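Local coordinates for protein glutathione S-transferase (Vibrio parahaemolyticus, PDB 7MIQ) that probably catalyses the transfer of glutathione to electrophilic compounds, as a dimeric Gtt2-class glutathione S-transferase built from a thioredoxin-like domain and an all-helical domain, at residues Q104-A109 with G167-G172; F141-D146 with E184-I189; E153-D158 with A190-Q195. All coordinates share one frame; numbering follows the deposited sequence.

Followed from the N terminus, the chain passes the thioredoxin-like part and enters helix 88-114, which carries the first partner of interaction 1. Helix 127-151 then supplies 141-146 for interaction 2, and the loop behind it supplies 153-158 for interaction 3. The second partners follow in the same order: 167-172 on helix 162-177 closes interaction 1, 184-189 closes interaction 2 and 190-195 closes interaction 3. All three loops therefore cross and none nests. Helix 162-177 is joined to helix 88-114, while helix 187-196 is held at its start by helix 127-151 and farther along by the loop. Ile171 packs on Leu142, and Leu145 on Ile155, making the three contacts continuous.

Interaction 1 of 3, residues Q104-A109 with G167-G172; sequences QGLYAA and GYIFIG
The phenyl ring of Phe170 lies over the backbone of Gly105, with Gly105 CA 3.8 Å from the ring centroid and 23° off the ring normal, a CH-pi contact placed toward the rim of one face. With no side chain at Gly105, the ring comes down on the main chain itself: Phe170 CD1 is 3.3 Å from Gly105 C. Gly105 sits in a wider pi-type turn spanning 104-107, yet its carbonyl oxygen still accepts the helical bond from Ala109 N. The ring reaches this place because Phe170 CG is trans to the backbone nitrogen (chi1 159°), which carries it out across the gap between the helices. Its edge meets the next turn of the partner helix, where Ala109 CB approaches Phe170 CD1 at 4.1 Å, near the ring plane.

Leu106 fills the neighbouring position. Its CD1 branch touches Ile169 CG2 at 4.0 Å, the two side chains crossing at a slant, and the same methyl rests 3.9 Å from Phe170 CA. The closeness shows in the backbones: the CA atoms of Leu106 and Phe170 are 4.8 Å apart, and the short axes approach to 8.9 Å at 44°. No hydrogen bond spans the contact; the segments meet by the CH-pi contact and apolar packing. Val138 of helix 127-151 also packs on Phe170, while Arg14 of helix 10-22 touches Leu106 and Ile169. Helix 162-177 is thus a buried central helix packed against helix 88-114, as in the all-helical C-terminal domain of the glutathione S-transferase fold.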
ATOM      1  N   GLN A 104       3.675  -2.999   8.043  1.00 25.11           N
ATOM      2  CA  GLN A 104       4.223  -3.444   9.318  1.00 25.63           C
ATOM      3  C   GLN A 104       5.398  -4.397   9.156  1.00 25.27           C
ATOM      4  O   GLN A 104       6.149  -4.599  10.115  1.00 26.59           O
ATOM      5  CB  GLN A 104       3.121  -4.096  10.159  1.00 26.10           C
ATOM      6  CG  GLN A 104       1.915  -3.184  10.378  1.00 31.20           C
ATOM      7  CD  GLN A 104       0.790  -3.853  11.146  1.00 36.35           C
ATOM      8  OE1 GLN A 104       1.032  -4.665  12.039  1.00 37.85           O
ATOM      9  NE2 GLN A 104      -0.452  -3.513  10.800  1.00 26.84           N
ATOM     10  N   GLY A 105       5.586  -4.975   7.973  1.00 22.25           N
ATOM     11  CA  GLY A 105       6.671  -5.915   7.778  1.00 20.16           C
ATOM     12  C   GLY A 105       7.695  -5.492   6.743  1.00 24.57           C
ATOM     13  O   GLY A 105       8.819  -5.117   7.095  1.00 23.33           O
ATOM     14  N   LEU A 106       7.313  -5.545   5.463  1.00 21.04           N
ATOM     15  CA  LEU A 106       8.270  -5.341   4.378  1.00 21.16           C
ATOM     16  C   LEU A 106       8.907  -3.959   4.444  1.00 24.35           C
ATOM     17  O   LEU A 106      10.135  -3.830   4.398  1.00 25.55           O
ATOM     18  CB  LEU A 106       7.583  -5.545   3.027  1.00 20.75           C
ATOM     19  CG  LEU A 106       8.504  -5.443   1.812  1.00 21.65           C
ATOM     20  CD1 LEU A 106       9.635  -6.463   1.905  1.00 24.95           C
ATOM     21  CD2 LEU A 106       7.714  -5.634   0.527  1.00 23.26           C
ATOM     22  N   TYR A 107       8.084  -2.912   4.534  1.00 20.61           N
ATOM     23  CA  TYR A 107       8.615  -1.553   4.550  1.00 25.06           C
ATOM     24  C   TYR A 107       9.560  -1.343   5.728  1.00 22.83           C
ATOM     25  O   TYR A 107      10.623  -0.726   5.581  1.00 25.44           O
ATOM     26  CB  TYR A 107       7.468  -0.542   4.602  1.00 35.83           C
ATOM     27  CG  TYR A 107       6.590  -0.473   3.368  1.00 57.43           C
ATOM     28  CD1 TYR A 107       7.011  -0.991   2.148  1.00 55.07           C
ATOM     29  CD2 TYR A 107       5.336   0.129   3.427  1.00 61.61           C
ATOM     30  CE1 TYR A 107       6.201  -0.917   1.022  1.00 51.79           C
ATOM     31  CE2 TYR A 107       4.522   0.206   2.312  1.00 49.25           C
ATOM     32  CZ  TYR A 107       4.958  -0.316   1.112  1.00 67.11           C
ATOM     33  OH  TYR A 107       4.144  -0.235   0.004  1.00 61.62           O
ATOM     34  N   ALA A 108       9.191  -1.848   6.908  1.00 21.56           N
ATOM     35  CA  ALA A 108      10.070  -1.739   8.067  1.00 23.45           C
ATOM     36  C   ALA A 108      11.362  -2.523   7.869  1.00 30.76           C
ATOM     37  O   ALA A 108      12.421  -2.100   8.347  1.00 27.95           O
ATOM     38  CB  ALA A 108       9.344  -2.214   9.324  1.00 29.43           C
ATOM     39  N   ALA A 109      11.298  -3.660   7.169  1.00 23.03           N
ATOM     40  CA  ALA A 109      12.508  -4.434   6.911  1.00 23.96           C
ATOM     41  C   ALA A 109      13.429  -3.708   5.941  1.00 32.26           C
ATOM     42  O   ALA A 109      14.652  -3.708   6.121  1.00 29.32           O
ATOM     43  CB  ALA A 109      12.144  -5.818   6.373  1.00 23.64           C
ATOM     44  N   GLY A 167       5.024 -11.754   1.524  1.00 12.71           N
ATOM     45  CA  GLY A 167       5.493 -12.259   2.806  1.00 12.90           C
ATOM     46  C   GLY A 167       6.814 -12.997   2.692  1.00 13.72           C
ATOM     47  O   GLY A 167       7.687 -12.873   3.556  1.00 14.31           O
ATOM     48  N   TYR A 168       6.974 -13.779   1.620  1.00 12.89           N
ATOM     49  CA  TYR A 168       8.225 -14.494   1.380  1.00 13.42           C
ATOM     50  C   TYR A 168       9.397 -13.528   1.255  1.00 14.45           C
ATOM     51  O   TYR A 168      10.452 -13.738   1.867  1.00 14.26           O
ATOM     52  CB  TYR A 168       8.069 -15.361   0.126  1.00 12.87           C
ATOM     53  CG  TYR A 168       9.333 -15.945  -0.476  1.00 13.34           C
ATOM     54  CD1 TYR A 168       9.825 -17.179  -0.060  1.00 16.37           C
ATOM     55  CD2 TYR A 168      10.002 -15.286  -1.501  1.00 15.56           C
ATOM     56  CE1 TYR A 168      10.973 -17.724  -0.635  1.00 16.77           C
ATOM     57  CE2 TYR A 168      11.140 -15.819  -2.077  1.00 19.02           C
ATOM     58  CZ  TYR A 168      11.621 -17.036  -1.643  1.00 21.63           C
ATOM     59  OH  TYR A 168      12.751 -17.555  -2.231  1.00 19.44           O
ATOM     60  N   ILE A 169       9.221 -12.445   0.491  1.00 13.37           N
ATOM     61  CA  ILE A 169      10.273 -11.438   0.372  1.00 15.30           C
ATOM     62  C   ILE A 169      10.550 -10.791   1.725  1.00 17.48           C
ATOM     63  O   ILE A 169      11.709 -10.554   2.090  1.00 14.96           O
ATOM     64  CB  ILE A 169       9.895 -10.387  -0.693  1.00 15.47           C
ATOM     65  CG1 ILE A 169       9.806 -11.031  -2.080  1.00 12.69           C
ATOM     66  CG2 ILE A 169      10.898  -9.233  -0.699  1.00 15.54           C
ATOM     67  CD1 ILE A 169      11.113 -11.622  -2.565  1.00 14.86           C
ATOM     68  N   PHE A 170       9.493 -10.505   2.493  1.00 19.52           N
ATOM     69  CA  PHE A 170       9.663  -9.903   3.816  1.00 14.84           C
ATOM     70  C   PHE A 170      10.465 -10.814   4.738  1.00 16.54           C
ATOM     71  O   PHE A 170      11.429 -10.375   5.379  1.00 16.73           O
ATOM     72  CB  PHE A 170       8.291  -9.575   4.422  1.00 16.26           C
ATOM     73  CG  PHE A 170       8.296  -9.437   5.927  1.00 16.55           C
ATOM     74  CD1 PHE A 170       9.120  -8.518   6.561  1.00 17.63           C
ATOM     75  CD2 PHE A 170       7.458 -10.222   6.707  1.00 20.32           C
ATOM     76  CE1 PHE A 170       9.118  -8.396   7.946  1.00 17.71           C
ATOM     77  CE2 PHE A 170       7.449 -10.107   8.087  1.00 17.47           C
ATOM     78  CZ  PHE A 170       8.280  -9.191   8.708  1.00 17.32           C
ATOM     79  N   ILE A 171      10.085 -12.091   4.820  1.00 16.60           N
ATOM     80  CA  ILE A 171      10.813 -13.011   5.691  1.00 16.48           C
ATOM     81  C   ILE A 171      12.234 -13.225   5.176  1.00 15.85           C
ATOM     82  O   ILE A 171      13.173 -13.368   5.972  1.00 17.91           O
ATOM     83  CB  ILE A 171      10.036 -14.335   5.839  1.00 16.16           C
ATOM     84  CG1 ILE A 171       8.738 -14.115   6.629  1.00 14.52           C
ATOM     85  CG2 ILE A 171      10.893 -15.409   6.509  1.00 15.53           C
ATOM     86  CD1 ILE A 171       8.935 -13.444   7.989  1.00 16.28           C
ATOM     87  N   GLY A 172      12.427 -13.227   3.854  1.00 17.96           N
ATOM     88  CA  GLY A 172      13.779 -13.250   3.314  1.00 17.06           C
ATOM     89  C   GLY A 172      14.615 -12.078   3.793  1.00 23.89           C
ATOM     90  O   GLY A 172      15.785 -12.242   4.154  1.00 22.74           O
TER

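Interaction 2 of 3, residues F141-D146 with E184-I189; sequences FLPTLD and EKYPNI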
ATOM      1  N   PHE A 141       6.119  -7.345  14.670  1.00 25.87           N
ATOM      2  CA  PHE A 141       5.103  -7.867  13.764  1.00 20.57           C
ATOM      3  C   PHE A 141       5.182  -9.384  13.617  1.00 20.38           C
ATOM      4  O   PHE A 141       4.164 -10.023  13.335  1.00 23.58           O
ATOM      5  CB  PHE A 141       5.219  -7.196  12.393  1.00 21.08           C
ATOM      6  CG  PHE A 141       4.292  -7.774  11.356  1.00 20.05           C
ATOM      7  CD1 PHE A 141       2.919  -7.740  11.540  1.00 21.69           C
ATOM      8  CD2 PHE A 141       4.795  -8.344  10.199  1.00 23.08           C
ATOM      9  CE1 PHE A 141       2.061  -8.271  10.590  1.00 18.97           C
ATOM     10  CE2 PHE A 141       3.942  -8.875   9.241  1.00 21.59           C
ATOM     11  CZ  PHE A 141       2.574  -8.841   9.439  1.00 19.63           C
ATOM     12  N   LEU A 142       6.362  -9.973  13.811  1.00 21.03           N
ATOM     13  CA  LEU A 142       6.515 -11.411  13.592  1.00 23.09           C
ATOM     14  C   LEU A 142       5.569 -12.275  14.423  1.00 21.78           C
ATOM     15  O   LEU A 142       5.039 -13.255  13.869  1.00 20.87           O
ATOM     16  CB  LEU A 142       7.970 -11.825  13.842  1.00 19.78           C
ATOM     17  CG  LEU A 142       9.018 -11.331  12.849  1.00 19.89           C
ATOM     18  CD1 LEU A 142      10.410 -11.680  13.353  1.00 20.96           C
ATOM     19  CD2 LEU A 142       8.777 -11.921  11.466  1.00 17.49           C
ATOM     20  N   PRO A 143       5.328 -12.012  15.717  1.00 26.58           N
ATOM     21  CA  PRO A 143       4.322 -12.821  16.429  1.00 22.99           C
ATOM     22  C   PRO A 143       2.943 -12.742  15.802  1.00 20.58           C
ATOM     23  O   PRO A 143       2.232 -13.754  15.743  1.00 23.18           O
ATOM     24  CB  PRO A 143       4.333 -12.229  17.847  1.00 24.19           C
ATOM     25  CG  PRO A 143       5.668 -11.611  17.990  1.00 25.37           C
ATOM     26  CD  PRO A 143       6.033 -11.095  16.632  1.00 25.29           C
ATOM     27  N   THR A 144       2.543 -11.557  15.329  1.00 23.15           N
ATOM     28  CA  THR A 144       1.248 -11.419  14.671  1.00 24.47           C
ATOM     29  C   THR A 144       1.168 -12.291  13.425  1.00 20.36           C
ATOM     30  O   THR A 144       0.140 -12.929  13.165  1.00 23.61           O
ATOM     31  CB  THR A 144       0.996  -9.952  14.314  1.00 25.58           C
ATOM     32  OG1 THR A 144       1.062  -9.153  15.500  1.00 29.14           O
ATOM     33  CG2 THR A 144      -0.368  -9.784  13.666  1.00 25.86           C
ATOM     34  N   LEU A 145       2.247 -12.330  12.639  1.00 18.61           N
ATOM     35  CA  LEU A 145       2.261 -13.176  11.450  1.00 21.45           C
ATOM     36  C   LEU A 145       2.259 -14.654  11.820  1.00 17.80           C
ATOM     37  O   LEU A 145       1.578 -15.460  11.176  1.00 17.70           O
ATOM     38  CB  LEU A 145       3.478 -12.843  10.588  1.00 16.39           C
ATOM     39  CG  LEU A 145       3.581 -13.586   9.256  1.00 17.16           C
ATOM     40  CD1 LEU A 145       2.336 -13.351   8.413  1.00 20.82           C
ATOM     41  CD2 LEU A 145       4.841 -13.146   8.505  1.00 15.12           C
ATOM     42  N   ASP A 146       3.025 -15.031  12.845  1.00 18.55           N
ATOM     43  CA  ASP A 146       3.060 -16.431  13.256  1.00 20.25           C
ATOM     44  C   ASP A 146       1.697 -16.896  13.755  1.00 19.11           C
ATOM     45  O   ASP A 146       1.262 -18.012  13.447  1.00 20.73           O
ATOM     46  CB  ASP A 146       4.122 -16.635  14.333  1.00 21.34           C
ATOM     47  CG  ASP A 146       4.309 -18.093  14.693  1.00 28.45           C
ATOM     48  OD1 ASP A 146       5.018 -18.807  13.950  1.00 23.85           O
ATOM     49  OD2 ASP A 146       3.734 -18.530  15.709  1.00 28.65           O
ATOM     50  N   GLU A 184      13.559 -20.297  14.035  1.00 26.84           N
ATOM     51  CA  GLU A 184      13.715 -20.891  15.359  1.00 35.61           C
ATOM     52  C   GLU A 184      12.574 -20.487  16.279  1.00 32.10           C
ATOM     53  O   GLU A 184      12.059 -21.309  17.046  1.00 35.60           O
ATOM     54  CB  GLU A 184      15.054 -20.478  15.973  1.00 36.80           C
ATOM     55  CG  GLU A 184      16.277 -20.972  15.226  1.00 38.27           C
ATOM     56  CD  GLU A 184      16.407 -22.478  15.247  1.00 51.32           C
ATOM     57  OE1 GLU A 184      16.611 -23.041  16.343  1.00 66.24           O
ATOM     58  OE2 GLU A 184      16.296 -23.098  14.169  1.00 40.10           O
ATOM     59  N   LYS A 185      12.163 -19.222  16.214  1.00 24.14           N
ATOM     60  CA  LYS A 185      11.185 -18.653  17.168  1.00 25.37           C
ATOM     61  C   LYS A 185       9.740 -18.758  16.686  1.00 28.02           C
ATOM     62  O   LYS A 185       8.863 -18.725  17.548  1.00 23.05           O
ATOM     63  CB  LYS A 185      11.522 -17.183  17.400  1.00 26.51           C
ATOM     64  CG  LYS A 185      13.002 -16.852  17.532  1.00 40.16           C
ATOM     65  CD  LYS A 185      13.289 -15.380  17.334  1.00 50.63           C
ATOM     66  CE  LYS A 185      14.371 -14.856  18.253  1.00 63.37           C
ATOM     67  NZ  LYS A 185      13.826 -14.471  19.577  1.00 75.17           N
ATOM     68  N   TYR A 186       9.480 -18.910  15.391  1.00 19.15           N
ATOM     69  CA  TYR A 186       8.118 -18.834  14.869  1.00 22.09           C
ATOM     70  C   TYR A 186       7.854 -20.031  13.964  1.00 24.04           C
ATOM     71  O   TYR A 186       8.032 -19.958  12.739  1.00 21.81           O
ATOM     72  CB  TYR A 186       7.897 -17.497  14.164  1.00 22.95           C
ATOM     73  CG  TYR A 186       8.108 -16.332  15.107  1.00 26.72           C
ATOM     74  CD1 TYR A 186       7.194 -16.064  16.122  1.00 29.46           C
ATOM     75  CD2 TYR A 186       9.233 -15.518  15.007  1.00 22.23           C
ATOM     76  CE1 TYR A 186       7.382 -15.012  16.997  1.00 24.79           C
ATOM     77  CE2 TYR A 186       9.429 -14.459  15.881  1.00 26.21           C
ATOM     78  CZ  TYR A 186       8.500 -14.213  16.872  1.00 29.06           C
ATOM     79  OH  TYR A 186       8.687 -13.164  17.746  1.00 32.34           O
ATOM     80  N   PRO A 187       7.414 -21.154  14.543  1.00 21.38           N
ATOM     81  CA  PRO A 187       7.279 -22.388  13.752  1.00 19.04           C
ATOM     82  C   PRO A 187       6.223 -22.306  12.671  1.00 16.76           C
ATOM     83  O   PRO A 187       6.339 -23.007  11.657  1.00 18.13           O
ATOM     84  CB  PRO A 187       6.910 -23.447  14.805  1.00 20.93           C
ATOM     85  CG  PRO A 187       7.264 -22.839  16.126  1.00 28.58           C
ATOM     86  CD  PRO A 187       7.100 -21.363  15.966  1.00 22.80           C
ATOM     87  N   ASN A 188       5.188 -21.487  12.858  1.00 16.54           N
ATOM     88  CA  ASN A 188       4.142 -21.382  11.849  1.00 18.47           C
ATOM     89  C   ASN A 188       4.618 -20.578  10.645  1.00 16.43           C
ATOM     90  O   ASN A 188       4.291 -20.914   9.502  1.00 15.95           O
ATOM     91  CB  ASN A 188       2.889 -20.770  12.471  1.00 19.75           C
ATOM     92  CG  ASN A 188       2.338 -21.622  13.606  1.00 23.50           C
ATOM     93  OD1 ASN A 188       2.359 -21.224  14.771  1.00 25.68           O
ATOM     94  ND2 ASN A 188       1.858 -22.809  13.266  1.00 17.53           N
ATOM     95  N   ILE A 189       5.395 -19.518  10.876  1.00 16.39           N
ATOM     96  CA  ILE A 189       6.082 -18.869   9.762  1.00 15.29           C
ATOM     97  C   ILE A 189       7.006 -19.862   9.070  1.00 16.73           C
ATOM     98  O   ILE A 189       7.071 -19.922   7.838  1.00 17.09           O
ATOM     99  CB  ILE A 189       6.853 -17.629  10.246  1.00 18.10           C
ATOM    100  CG1 ILE A 189       5.910 -16.634  10.925  1.00 17.65           C
ATOM    101  CG2 ILE A 189       7.599 -16.973   9.080  1.00 17.15           C
ATOM    102  CD1 ILE A 189       6.612 -15.389  11.461  1.00 21.68           C
TER
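The first turn of helix 187-196 is set against helix 127-151 of the helical domain, where the carboxylate of Asp146 meets backbone N-H groups at the helix start. Asp146 OD1 accepts a bond from Ile189 N at 3.2 Å with an N-H...O angle of 158°. The same oxygen takes a weak second bond from Asn188 N, 2.9 Å away but less straight. The Ile189 donor approaches on the anti side of the carboxylate and somewhat out of its plane. Asp146 CG stands trans to its own backbone N (chi1 -174°), which sends the carboxylate across to the neighbouring turn.

Tyr186, the N-cap residue, lays its ring across Leu142. Leu142 CB is 4.1 Å from the ring centroid, 28° off its normal, and lies 3.6 Å from Tyr186 CE2. Farther out, Tyr186 OH comes to 3.4 Å from Pro143 CG, while Lys185 CB covers the opposite ring face. On the buried side Ile189 CD1 reaches Leu142 CD2 at 4.1 Å and also packs on Leu145, with Ile171 of helix 162-177 against both Leu142 and Ile189.

One carboxylate oxygen thus takes one fairly straight and one weak N-H bond at the N-terminal end of a helix, a setting that would be expected to favour the ionised form of Asp146.

Interaction 3 of 3, residues E153-D158 with A190-Q195; sequences EYIATD and ARWFEQ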
ATOM      1  N   GLU A 153      -3.645 -21.433   6.339  1.00 18.86           N
ATOM      2  CA  GLU A 153      -2.547 -22.070   5.618  1.00 21.70           C
ATOM      3  C   GLU A 153      -1.678 -21.036   4.910  1.00 21.34           C
ATOM      4  O   GLU A 153      -0.454 -21.195   4.828  1.00 18.39           O
ATOM      5  CB  GLU A 153      -3.078 -23.101   4.625  1.00 19.86           C
ATOM      6  CG  GLU A 153      -1.958 -23.934   4.010  1.00 20.83           C
ATOM      7  CD  GLU A 153      -2.455 -25.075   3.150  1.00 37.08           C
ATOM      8  OE1 GLU A 153      -3.687 -25.238   3.021  1.00 52.75           O
ATOM      9  OE2 GLU A 153      -1.604 -25.807   2.599  1.00 35.38           O
ATOM     10  N   TYR A 154      -2.288 -19.976   4.395  1.00 19.41           N
ATOM     11  CA  TYR A 154      -1.565 -18.878   3.774  1.00 18.55           C
ATOM     12  C   TYR A 154      -1.931 -17.583   4.491  1.00 18.82           C
ATOM     13  O   TYR A 154      -2.790 -17.560   5.373  1.00 16.40           O
ATOM     14  CB  TYR A 154      -1.862 -18.824   2.270  1.00 15.81           C
ATOM     15  CG  TYR A 154      -1.388 -20.079   1.558  1.00 17.97           C
ATOM     16  CD1 TYR A 154      -0.057 -20.230   1.198  1.00 16.59           C
ATOM     17  CD2 TYR A 154      -2.264 -21.124   1.279  1.00 19.34           C
ATOM     18  CE1 TYR A 154       0.390 -21.377   0.561  1.00 18.58           C
ATOM     19  CE2 TYR A 154      -1.826 -22.278   0.644  1.00 19.65           C
ATOM     20  CZ  TYR A 154      -0.497 -22.396   0.287  1.00 25.15           C
ATOM     21  OH  TYR A 154      -0.046 -23.532  -0.346  1.00 24.91           O
ATOM     22  N   ILE A 155      -1.253 -16.491   4.132  1.00 13.72           N
ATOM     23  CA  ILE A 155      -1.357 -15.280   4.944  1.00 15.30           C
ATOM     24  C   ILE A 155      -2.745 -14.660   4.826  1.00 14.91           C
ATOM     25  O   ILE A 155      -3.420 -14.415   5.834  1.00 17.15           O
ATOM     26  CB  ILE A 155      -0.257 -14.273   4.566  1.00 16.17           C
ATOM     27  CG1 ILE A 155       1.126 -14.857   4.876  1.00 14.51           C
ATOM     28  CG2 ILE A 155      -0.458 -12.978   5.331  1.00 15.07           C
ATOM     29  CD1 ILE A 155       2.276 -13.940   4.492  1.00 13.04           C
ATOM     30  N   ALA A 156      -3.190 -14.386   3.599  1.00 14.59           N
ATOM     31  CA  ALA A 156      -4.415 -13.611   3.412  1.00 16.10           C
ATOM     32  C   ALA A 156      -5.663 -14.478   3.514  1.00 17.75           C
ATOM     33  O   ALA A 156      -6.682 -14.040   4.064  1.00 16.26           O
ATOM     34  CB  ALA A 156      -4.386 -12.900   2.057  1.00 15.76           C
ATOM     35  N   THR A 157      -5.611 -15.688   2.958  1.00 14.98           N
ATOM     36  CA  THR A 157      -6.748 -16.603   2.902  1.00 18.10           C
ATOM     37  C   THR A 157      -6.219 -18.022   3.094  1.00 23.76           C
ATOM     38  O   THR A 157      -5.052 -18.230   3.443  1.00 21.86           O
ATOM     39  CB  THR A 157      -7.504 -16.484   1.569  1.00 20.23           C
ATOM     40  OG1 THR A 157      -6.649 -16.904   0.503  1.00 20.30           O
ATOM     41  CG2 THR A 157      -7.964 -15.049   1.304  1.00 17.82           C
ATOM     42  N   ASP A 158      -7.079 -19.010   2.848  1.00 21.82           N
ATOM     43  CA  ASP A 158      -6.641 -20.401   2.811  1.00 22.72           C
ATOM     44  C   ASP A 158      -6.014 -20.791   1.480  1.00 22.56           C
ATOM     45  O   ASP A 158      -5.608 -21.947   1.322  1.00 22.64           O
ATOM     46  CB  ASP A 158      -7.809 -21.333   3.137  1.00 25.79           C
ATOM     47  CG  ASP A 158      -8.153 -21.335   4.614  1.00 37.38           C
ATOM     48  OD1 ASP A 158      -7.218 -21.463   5.436  1.00 41.54           O
ATOM     49  OD2 ASP A 158      -9.344 -21.186   4.950  1.00 47.97           O
ATOM     50  N   ALA A 190       7.724 -20.667   9.856  1.00 17.20           N
ATOM     51  CA  ALA A 190       8.648 -21.632   9.272  1.00 16.71           C
ATOM     52  C   ALA A 190       7.901 -22.656   8.423  1.00 16.03           C
ATOM     53  O   ALA A 190       8.296 -22.937   7.285  1.00 17.75           O
ATOM     54  CB  ALA A 190       9.455 -22.315  10.376  1.00 16.95           C
ATOM     55  N   ARG A 191       6.815 -23.218   8.964  1.00 15.08           N
ATOM     56  CA  ARG A 191       5.972 -24.145   8.206  1.00 15.33           C
ATOM     57  C   ARG A 191       5.528 -23.529   6.887  1.00 15.10           C
ATOM     58  O   ARG A 191       5.665 -24.140   5.819  1.00 17.14           O
ATOM     59  CB  ARG A 191       4.749 -24.535   9.046  1.00 17.41           C
ATOM     60  CG  ARG A 191       3.804 -25.580   8.433  1.00 21.17           C
ATOM     61  CD  ARG A 191       2.775 -24.996   7.445  1.00 20.97           C
ATOM     62  NE  ARG A 191       1.981 -23.906   8.003  1.00 20.26           N
ATOM     63  CZ  ARG A 191       1.232 -23.084   7.279  1.00 20.66           C
ATOM     64  NH1 ARG A 191       1.160 -23.193   5.961  1.00 20.76           N
ATOM     65  NH2 ARG A 191       0.542 -22.122   7.890  1.00 19.36           N
ATOM     66  N   TRP A 192       4.945 -22.333   6.956  1.00 17.92           N
ATOM     67  CA  TRP A 192       4.468 -21.655   5.755  1.00 15.52           C
ATOM     68  C   TRP A 192       5.617 -21.362   4.799  1.00 15.45           C
ATOM     69  O   TRP A 192       5.497 -21.575   3.587  1.00 16.36           O
ATOM     70  CB  TRP A 192       3.734 -20.373   6.160  1.00 15.98           C
ATOM     71  CG  TRP A 192       3.607 -19.325   5.084  1.00 15.10           C
ATOM     72  CD1 TRP A 192       2.614 -19.214   4.153  1.00 17.19           C
ATOM     73  CD2 TRP A 192       4.496 -18.224   4.856  1.00 13.58           C
ATOM     74  NE1 TRP A 192       2.840 -18.120   3.348  1.00 17.97           N
ATOM     75  CE2 TRP A 192       3.989 -17.495   3.762  1.00 16.46           C
ATOM     76  CE3 TRP A 192       5.675 -17.786   5.471  1.00 18.57           C
ATOM     77  CZ2 TRP A 192       4.624 -16.355   3.263  1.00 15.98           C
ATOM     78  CZ3 TRP A 192       6.302 -16.652   4.980  1.00 13.63           C
ATOM     79  CH2 TRP A 192       5.774 -15.949   3.887  1.00 16.46           C
ATOM     80  N   PHE A 193       6.749 -20.892   5.329  1.00 16.25           N
ATOM     81  CA  PHE A 193       7.877 -20.565   4.464  1.00 15.86           C
ATOM     82  C   PHE A 193       8.447 -21.811   3.796  1.00 20.71           C
ATOM     83  O   PHE A 193       8.803 -21.777   2.613  1.00 16.60           O
ATOM     84  CB  PHE A 193       8.960 -19.840   5.258  1.00 19.13           C
ATOM     85  CG  PHE A 193       9.995 -19.174   4.394  1.00 16.33           C
ATOM     86  CD1 PHE A 193      11.093 -19.882   3.933  1.00 15.53           C
ATOM     87  CD2 PHE A 193       9.862 -17.846   4.038  1.00 16.79           C
ATOM     88  CE1 PHE A 193      12.044 -19.270   3.134  1.00 17.12           C
ATOM     89  CE2 PHE A 193      10.812 -17.229   3.238  1.00 19.53           C
ATOM     90  CZ  PHE A 193      11.900 -17.944   2.785  1.00 16.95           C
ATOM     91  N   GLU A 194       8.556 -22.916   4.539  1.00 19.93           N
ATOM     92  CA  GLU A 194       8.980 -24.171   3.924  1.00 19.90           C
ATOM     93  C   GLU A 194       8.051 -24.547   2.775  1.00 23.52           C
ATOM     94  O   GLU A 194       8.503 -25.010   1.722  1.00 22.85           O
ATOM     95  CB  GLU A 194       9.018 -25.280   4.978  1.00 18.24           C
ATOM     96  CG  GLU A 194       9.335 -26.672   4.435  1.00 21.81           C
ATOM     97  CD  GLU A 194      10.820 -27.001   4.471  1.00 28.56           C
ATOM     98  OE1 GLU A 194      11.612 -26.168   4.968  1.00 27.02           O
ATOM     99  OE2 GLU A 194      11.198 -28.097   4.001  1.00 27.88           O
ATOM    100  N   GLN A 195       6.751 -24.318   2.959  1.00 18.28           N
ATOM    101  CA  GLN A 195       5.757 -24.648   1.946  1.00 19.83           C
ATOM    102  C   GLN A 195       5.889 -23.741   0.726  1.00 20.56           C
ATOM    103  O   GLN A 195       5.977 -24.216  -0.411  1.00 21.23           O
ATOM    104  CB  GLN A 195       4.368 -24.526   2.577  1.00 20.89           C
ATOM    105  CG  GLN A 195       3.217 -25.120   1.815  1.00 28.37           C
ATOM    106  CD  GLN A 195       1.965 -25.182   2.676  1.00 33.24           C
ATOM    107  OE1 GLN A 195       2.044 -25.189   3.907  1.00 25.00           O
ATOM    108  NE2 GLN A 195       0.806 -25.219   2.032  1.00 32.01           N
TER
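The loop 153-158, which follows helix 127-151 and has no regular secondary structure, runs beside helical residues 190-195; the nearest CA atoms are those of Tyr154 and Trp192, 6.9 Å apart. Within the loop Tyr154 N makes a weak bond to Thr157 O. The link to the helix centres on the carbonyl of Glu153. Arg191 NH1 donates to Glu153 O at 2.8 Å with an N-H...O angle of 167°, directed at a lone pair in the carbonyl plane and leaving almost exactly in the guanidinium plane. Arg191 NH2 adds a weak bond to the same oxygen and is itself hydrogen-bonded to Leu149 O of helix 127-151. Bends at chi2 (-83°) and chi3 (-54°) fold the arginine back along its helix, with its guanidinium face over Trp192 CB.

Arg191 NH1 also bonds to Gln195 OE1 at 3.0 Å, the donor standing above the amide carbonyl plane. With OE1 turned to Arg191, NE2 of Gln195 faces the loop, where it has a weak bond to Tyr154 OH (3.0 Å). Gln195 NE2 to Glu153 OE2 is modelled at 2.5 Å, too short for its length to be trusted.

In the fold, the loop leads to helix 162-177, whose start carries the Ser-x-x-Asp sequence (Ser161, Asp164) familiar from glutathione S-transferases. Asp164 OD1 accepts from both Ile155 N and Trp192 NE1, so one carboxylate oxygen connects loop, helix 162-177 and helix 187-196.

Ile155 crosses the Trp192 indole at a slant: CG1 stands over one face, toward the rim, and Ile155 CD1 comes to 3.6 Å from Trp192 CZ2. Tyr154 comes in at the indole edge instead, with Tyr154 CD1 4.1 Å from Trp192 CD1.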